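Local structure of putative transcriptional regulator (Streptomyces coelicolor, 2HXI) at residues L59-D62 with S63-Y67; I163-S166 with S167-A171; E225-A228 with A229-H233. The protein probably binds cis-regulatory DNA as a dimeric transcription factor of the TetR family. All blocks are in the same frame, centred on the assembly; numbering follows the deposited sequence.

Contact 1. Residues L59-D62 with S63-Y67; sequences LGTD and SSSLY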
# COMPACT_ATOMS: atom_id res chain seq x y z
N LEU B 59 26.90 -15.54 11.08
CA LEU B 59 27.75 -16.03 10.02
C LEU B 59 29.19 -16.28 10.49
O LEU B 59 30.07 -16.64 9.69
CB LEU B 59 27.69 -15.06 8.85
CG LEU B 59 26.30 -14.98 8.19
CD1 LEU B 59 26.14 -13.66 7.42
CD2 LEU B 59 26.04 -16.27 7.28
N GLY B 60 29.42 -15.97 11.75
CA GLY B 60 30.76 -16.09 12.37
C GLY B 60 31.73 -15.11 11.76
O GLY B 60 32.94 -15.40 11.58
N THR B 61 31.21 -13.91 11.49
CA THR B 61 32.01 -12.94 10.84
C THR B 61 31.78 -11.61 11.53
O THR B 61 31.19 -11.59 12.56
CB THR B 61 31.81 -12.96 9.27
OG1 THR B 61 32.85 -12.18 8.65
CG2 THR B 61 30.44 -12.48 8.88
N ASP B 62 32.26 -10.52 10.98
CA ASP B 62 31.97 -9.25 11.65
C ASP B 62 31.26 -8.26 10.74
O ASP B 62 31.24 -8.43 9.56
CB ASP B 62 33.21 -8.63 12.27
CG ASP B 62 34.36 -8.53 11.33
OD1 ASP B 62 34.17 -8.07 10.16
OD2 ASP B 62 35.46 -8.91 11.80
N SER B 63 30.69 -7.22 11.35
CA SER B 63 29.86 -6.29 10.62
C SER B 63 30.73 -5.65 9.55
O SER B 63 30.34 -5.57 8.41
CB SER B 63 29.19 -5.29 11.57
OG SER B 63 28.48 -6.00 12.60
N SER B 64 31.97 -5.29 9.89
CA SER B 64 32.80 -4.64 8.87
C SER B 64 32.98 -5.56 7.63
O SER B 64 32.99 -5.09 6.49
CB SER B 64 34.14 -4.22 9.47
OG SER B 64 34.74 -5.42 9.95
N SER B 65 33.07 -6.87 7.82
CA SER B 65 33.22 -7.81 6.70
C SER B 65 31.99 -7.94 5.84
O SER B 65 32.09 -8.20 4.63
CB SER B 65 33.57 -9.18 7.22
OG SER B 65 34.86 -9.15 7.80
N LEU B 66 30.82 -7.79 6.46
CA LEU B 66 29.59 -7.94 5.71
C LEU B 66 29.40 -6.82 4.76
O LEU B 66 28.80 -7.04 3.71
CB LEU B 66 28.36 -7.93 6.62
CG LEU B 66 28.17 -9.28 7.26
CD1 LEU B 66 26.78 -9.16 7.90
CD2 LEU B 66 28.33 -10.45 6.24
N TYR B 67 29.85 -5.62 5.16
CA TYR B 67 29.66 -4.43 4.33
C TYR B 67 30.54 -4.36 3.11
O TYR B 67 30.42 -3.43 2.31
CB TYR B 67 29.78 -3.19 5.14
CG TYR B 67 28.40 -2.89 5.66
CD1 TYR B 67 27.27 -2.93 4.77
CD2 TYR B 67 28.20 -2.61 7.00
CE1 TYR B 67 25.97 -2.65 5.24
CE2 TYR B 67 26.93 -2.33 7.50
CZ TYR B 67 25.81 -2.35 6.63
OH TYR B 67 24.54 -2.05 7.14
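D62 turns one carboxylate oxygen, OD1, back over the first turn of the helix that follows, where three donors of S64 and S65 converge on it. The backbone N of S65 meets D62 OD1 nearly along its C-O axis at 2.9 Å, an N-cap bond. The hydroxyls of S64 and S65 meet D62 OD1 from opposite faces of the carboxylate, S64 OG the farther out of plane at 66°. S65 OG lies 2.7 Å from D62 OD1. With chi1 at 51°, CG of D62 sits between its own N and carbonyl carbon, which brings OD1 to the N-H of S65. Three donors on one oxygen should restrain the carboxylate from turning. This is the turn of the predicted helix-turn-helix: helix 52-58 ends in a Schellman motif at G60, whose positive phi suits glycine, and helix 63-66 starts from D62. L66 N also bonds to D62 O, the first i to i+4 bond of the new helix. T61 splits its branches, CG2 lying 3.9 Å from L66 CD2 while OG1 rests against S65 CB. L59 crosses L66 at about a right angle, CD1 of L59 against CD2 of L66 at 4.1 Å, and both leucines also touch I34 of helix 31-43.

Contact 2. Residues I163-S166 with S167-A171; sequences ILIS and SLITA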
# COMPACT_ATOMS: atom_id res chain seq x y z
N ILE B 163 2.91 -1.79 -9.13
CA ILE B 163 2.53 -0.80 -8.09
C ILE B 163 1.28 -1.28 -7.31
O ILE B 163 1.23 -1.22 -6.10
CB ILE B 163 2.25 0.54 -8.69
CG1 ILE B 163 3.60 1.25 -9.02
CG2 ILE B 163 1.45 1.41 -7.69
CD1 ILE B 163 3.53 2.49 -9.88
N LEU B 164 0.26 -1.72 -8.03
CA LEU B 164 -0.96 -2.21 -7.33
C LEU B 164 -0.64 -3.36 -6.36
O LEU B 164 -0.97 -3.29 -5.17
CB LEU B 164 -1.99 -2.64 -8.35
CG LEU B 164 -3.29 -3.19 -7.82
CD1 LEU B 164 -4.05 -2.34 -6.79
CD2 LEU B 164 -4.24 -3.60 -8.91
N ILE B 165 -0.03 -4.41 -6.88
CA ILE B 165 0.26 -5.64 -6.09
C ILE B 165 1.13 -5.32 -4.87
O ILE B 165 0.82 -5.70 -3.71
CB ILE B 165 0.96 -6.70 -6.96
CG1 ILE B 165 -0.01 -7.22 -8.01
CG2 ILE B 165 1.43 -7.90 -6.08
CD1 ILE B 165 0.63 -8.04 -9.12
N SER B 166 2.23 -4.64 -5.13
CA SER B 166 3.14 -4.20 -4.06
C SER B 166 2.51 -3.30 -3.03
O SER B 166 2.70 -3.49 -1.81
CB SER B 166 4.43 -3.63 -4.67
OG SER B 166 4.22 -2.35 -5.25
N SER B 167 1.69 -2.37 -3.48
CA SER B 167 1.03 -1.43 -2.56
C SER B 167 0.12 -2.19 -1.65
O SER B 167 0.11 -1.90 -0.45
CB SER B 167 0.20 -0.40 -3.30
OG SER B 167 1.09 0.55 -3.94
N LEU B 168 -0.63 -3.15 -2.19
CA LEU B 168 -1.58 -3.93 -1.38
C LEU B 168 -0.84 -4.80 -0.37
O LEU B 168 -1.25 -4.93 0.82
CB LEU B 168 -2.45 -4.80 -2.26
CG LEU B 168 -3.48 -4.05 -3.13
CD1 LEU B 168 -4.08 -4.96 -4.20
CD2 LEU B 168 -4.57 -3.32 -2.21
N ILE B 169 0.29 -5.36 -0.81
CA ILE B 169 1.10 -6.25 0.05
C ILE B 169 1.75 -5.43 1.17
O ILE B 169 1.68 -5.85 2.33
CB ILE B 169 2.14 -7.07 -0.78
CG1 ILE B 169 1.42 -8.12 -1.64
CG2 ILE B 169 3.14 -7.79 0.22
CD1 ILE B 169 2.34 -8.86 -2.72
N THR B 170 2.34 -4.27 0.87
CA THR B 170 2.94 -3.47 1.93
C THR B 170 1.90 -2.98 2.96
O THR B 170 2.14 -3.02 4.18
CB THR B 170 3.84 -2.35 1.40
OG1 THR B 170 3.08 -1.37 0.72
CG2 THR B 170 4.81 -2.85 0.39
N ALA B 171 0.72 -2.57 2.47
CA ALA B 171 -0.31 -2.08 3.37
C ALA B 171 -0.83 -3.14 4.31
O ALA B 171 -1.10 -2.85 5.48
CB ALA B 171 -1.47 -1.44 2.58
O HOH W 1 4.37 0.03 -3.93
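Four successive i to i+4 bonds, from S167 N to I163 O through T170 N to S166 O, run across this turn of helix 154-173, the last being the straightest at 170°. I163 O takes a second donor, S167 OG at 2.8 Å, and the hydroxyl and the N-H reach it from opposite faces of its plane. With CG anti to the backbone N (chi1 178°), L164 brings CD1 to L168 CD1 at 3.7 Å, the two leucines side by side and pointing the same way. I165 and I169 are set alongside each other in the same way, CG2 of I165 lying 3.6 Å from I169 CD1. S166 OG, bonded to V162 O one turn back, accepts from a water at 2.7 Å that also reaches S167 OG weakly. T170 OG1 donates to S167 O at 3.2 Å from above the carbonyl plane; a valine here would probably lose that bond, leaving S167 O with the N-H of A171 as its helical donor. I165 and I169 face helix 98-113, L164 and L168 pack on I226 of helix 219-237, and S167 OG bonds R219 of the second subunit, whose L164 touches L164 across the dimer interface.

Contact 3. Residues E225-A228 with A229-H233; sequences EILA and AHLAH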
# COMPACT_ATOMS: atom_id res chain seq x y z
N GLU B 225 -10.02 -9.62 -5.00
CA GLU B 225 -11.09 -8.91 -5.72
C GLU B 225 -10.60 -7.64 -6.40
O GLU B 225 -11.02 -7.29 -7.52
CB GLU B 225 -12.27 -8.62 -4.77
CG GLU B 225 -13.03 -9.89 -4.37
CD GLU B 225 -14.01 -9.65 -3.23
OE1 GLU B 225 -14.55 -8.54 -3.14
OE2 GLU B 225 -14.22 -10.62 -2.43
N ILE B 226 -9.68 -6.98 -5.75
CA ILE B 226 -9.10 -5.75 -6.30
C ILE B 226 -8.20 -6.15 -7.47
O ILE B 226 -8.17 -5.49 -8.54
CB ILE B 226 -8.33 -4.98 -5.19
CG1 ILE B 226 -9.28 -4.34 -4.14
CG2 ILE B 226 -7.41 -3.91 -5.81
CD1 ILE B 226 -8.57 -3.97 -2.86
N LEU B 227 -7.43 -7.21 -7.27
CA LEU B 227 -6.58 -7.73 -8.38
C LEU B 227 -7.42 -8.16 -9.57
O LEU B 227 -7.13 -7.78 -10.72
CB LEU B 227 -5.74 -8.91 -7.86
CG LEU B 227 -4.80 -9.51 -8.91
CD1 LEU B 227 -3.76 -8.49 -9.42
CD2 LEU B 227 -4.16 -10.76 -8.29
N ALA B 228 -8.52 -8.89 -9.32
CA ALA B 228 -9.35 -9.40 -10.44
C ALA B 228 -9.96 -8.22 -11.19
O ALA B 228 -10.02 -8.23 -12.44
CB ALA B 228 -10.46 -10.24 -9.86
N ALA B 229 -10.34 -7.17 -10.45
CA ALA B 229 -10.91 -5.96 -11.08
C ALA B 229 -9.85 -5.39 -12.03
O ALA B 229 -10.12 -4.92 -13.17
CB ALA B 229 -11.23 -4.92 -10.01
N HIS B 230 -8.62 -5.34 -11.55
CA HIS B 230 -7.57 -4.73 -12.36
C HIS B 230 -7.29 -5.56 -13.64
O HIS B 230 -7.15 -5.02 -14.73
CB HIS B 230 -6.28 -4.59 -11.55
CG HIS B 230 -5.27 -3.72 -12.24
ND1 HIS B 230 -5.36 -2.34 -12.23
CD2 HIS B 230 -4.19 -4.02 -13.03
CE1 HIS B 230 -4.34 -1.84 -12.92
NE2 HIS B 230 -3.65 -2.83 -13.46
N LEU B 231 -7.23 -6.87 -13.50
CA LEU B 231 -6.98 -7.75 -14.65
C LEU B 231 -8.17 -7.69 -15.64
O LEU B 231 -7.97 -7.82 -16.82
CB LEU B 231 -6.61 -9.19 -14.23
CG LEU B 231 -5.42 -9.32 -13.23
CD1 LEU B 231 -5.12 -10.82 -13.06
CD2 LEU B 231 -4.21 -8.58 -13.79
N ALA B 232 -9.39 -7.43 -15.14
CA ALA B 232 -10.56 -7.29 -16.04
C ALA B 232 -10.36 -6.02 -16.85
O ALA B 232 -10.73 -6.01 -18.04
CB ALA B 232 -11.86 -7.17 -15.20
N HIS B 233 -9.80 -4.99 -16.24
CA HIS B 233 -9.48 -3.72 -16.97
C HIS B 233 -8.45 -3.99 -18.10
O HIS B 233 -8.60 -3.51 -19.26
CB HIS B 233 -9.01 -2.61 -15.98
CG HIS B 233 -7.87 -1.73 -16.47
ND1 HIS B 233 -8.06 -0.57 -17.18
CD2 HIS B 233 -6.54 -1.82 -16.22
CE1 HIS B 233 -6.89 0.00 -17.39
NE2 HIS B 233 -5.95 -0.75 -16.85
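L231 N donates to L227 O at 2.9 Å, with an N-H...O angle of 163°. The bond belongs to helix 219-237, in the C-terminal, tetracycline-repressor-like region of the chain, where TetR-family proteins commonly dimerise; here the helix does pack against the second subunit. It is one rung of an i to i+4 ladder whose other rungs are A229 N to E225 O, H230 N to I226 O and A232 N to A228 O.

The apolar side-chain contact across the segments is L227 with L231. A first torsion of -179° in L227 sets CG beside the residue's own carbonyl carbon, and from there CD1 comes to 4.2 Å from L231 CG. L231 CG lies 3.4 Å from L227 O, the same oxygen that L231 N bonds. Both leucines face helix 98-113, L227 on A106 and L231 on L102 and T103. I226 is turned toward helix 154-173, where it touches L168.

A229 takes part in the dimer interface. Its CB lies against its own turn, 3.4 Å from I226 O, and the methyl packs on H233 of the second subunit, while H230 packs on A229 of that subunit. E225, first in the segment, directs its carboxylate across the interface, OE1 forming a salt bridge with R160 of the second subunit.

Within the chain the two imidazoles also meet. H233 CD2 sits 3.9 Å above the plane of the H230 ring, offset toward its rim, and the backbone O of H230 lies at the edge of the H233 ring, in its plane.

How the contacts relate
The three contacts follow one another along the chain, from the predicted helix-turn-helix of contact 1 to helices 154-173 and 219-237 of the C-terminal region. Contact 1 stands apart: its centre is 33 Å from that of contact 2 and 45 Å from that of contact 3, which lies on the opposite side of the chain's centre. Contacts 2 and 3 have centres 14 Å apart and touch directly, L164 CD2 to H230 CB at 3.5 Å and I165 CG1 to L227 CD1 at 4.2 Å. Both also reach the second subunit. The separation is consistent with a TetR-type division between a DNA-binding head and a dimerising helical body.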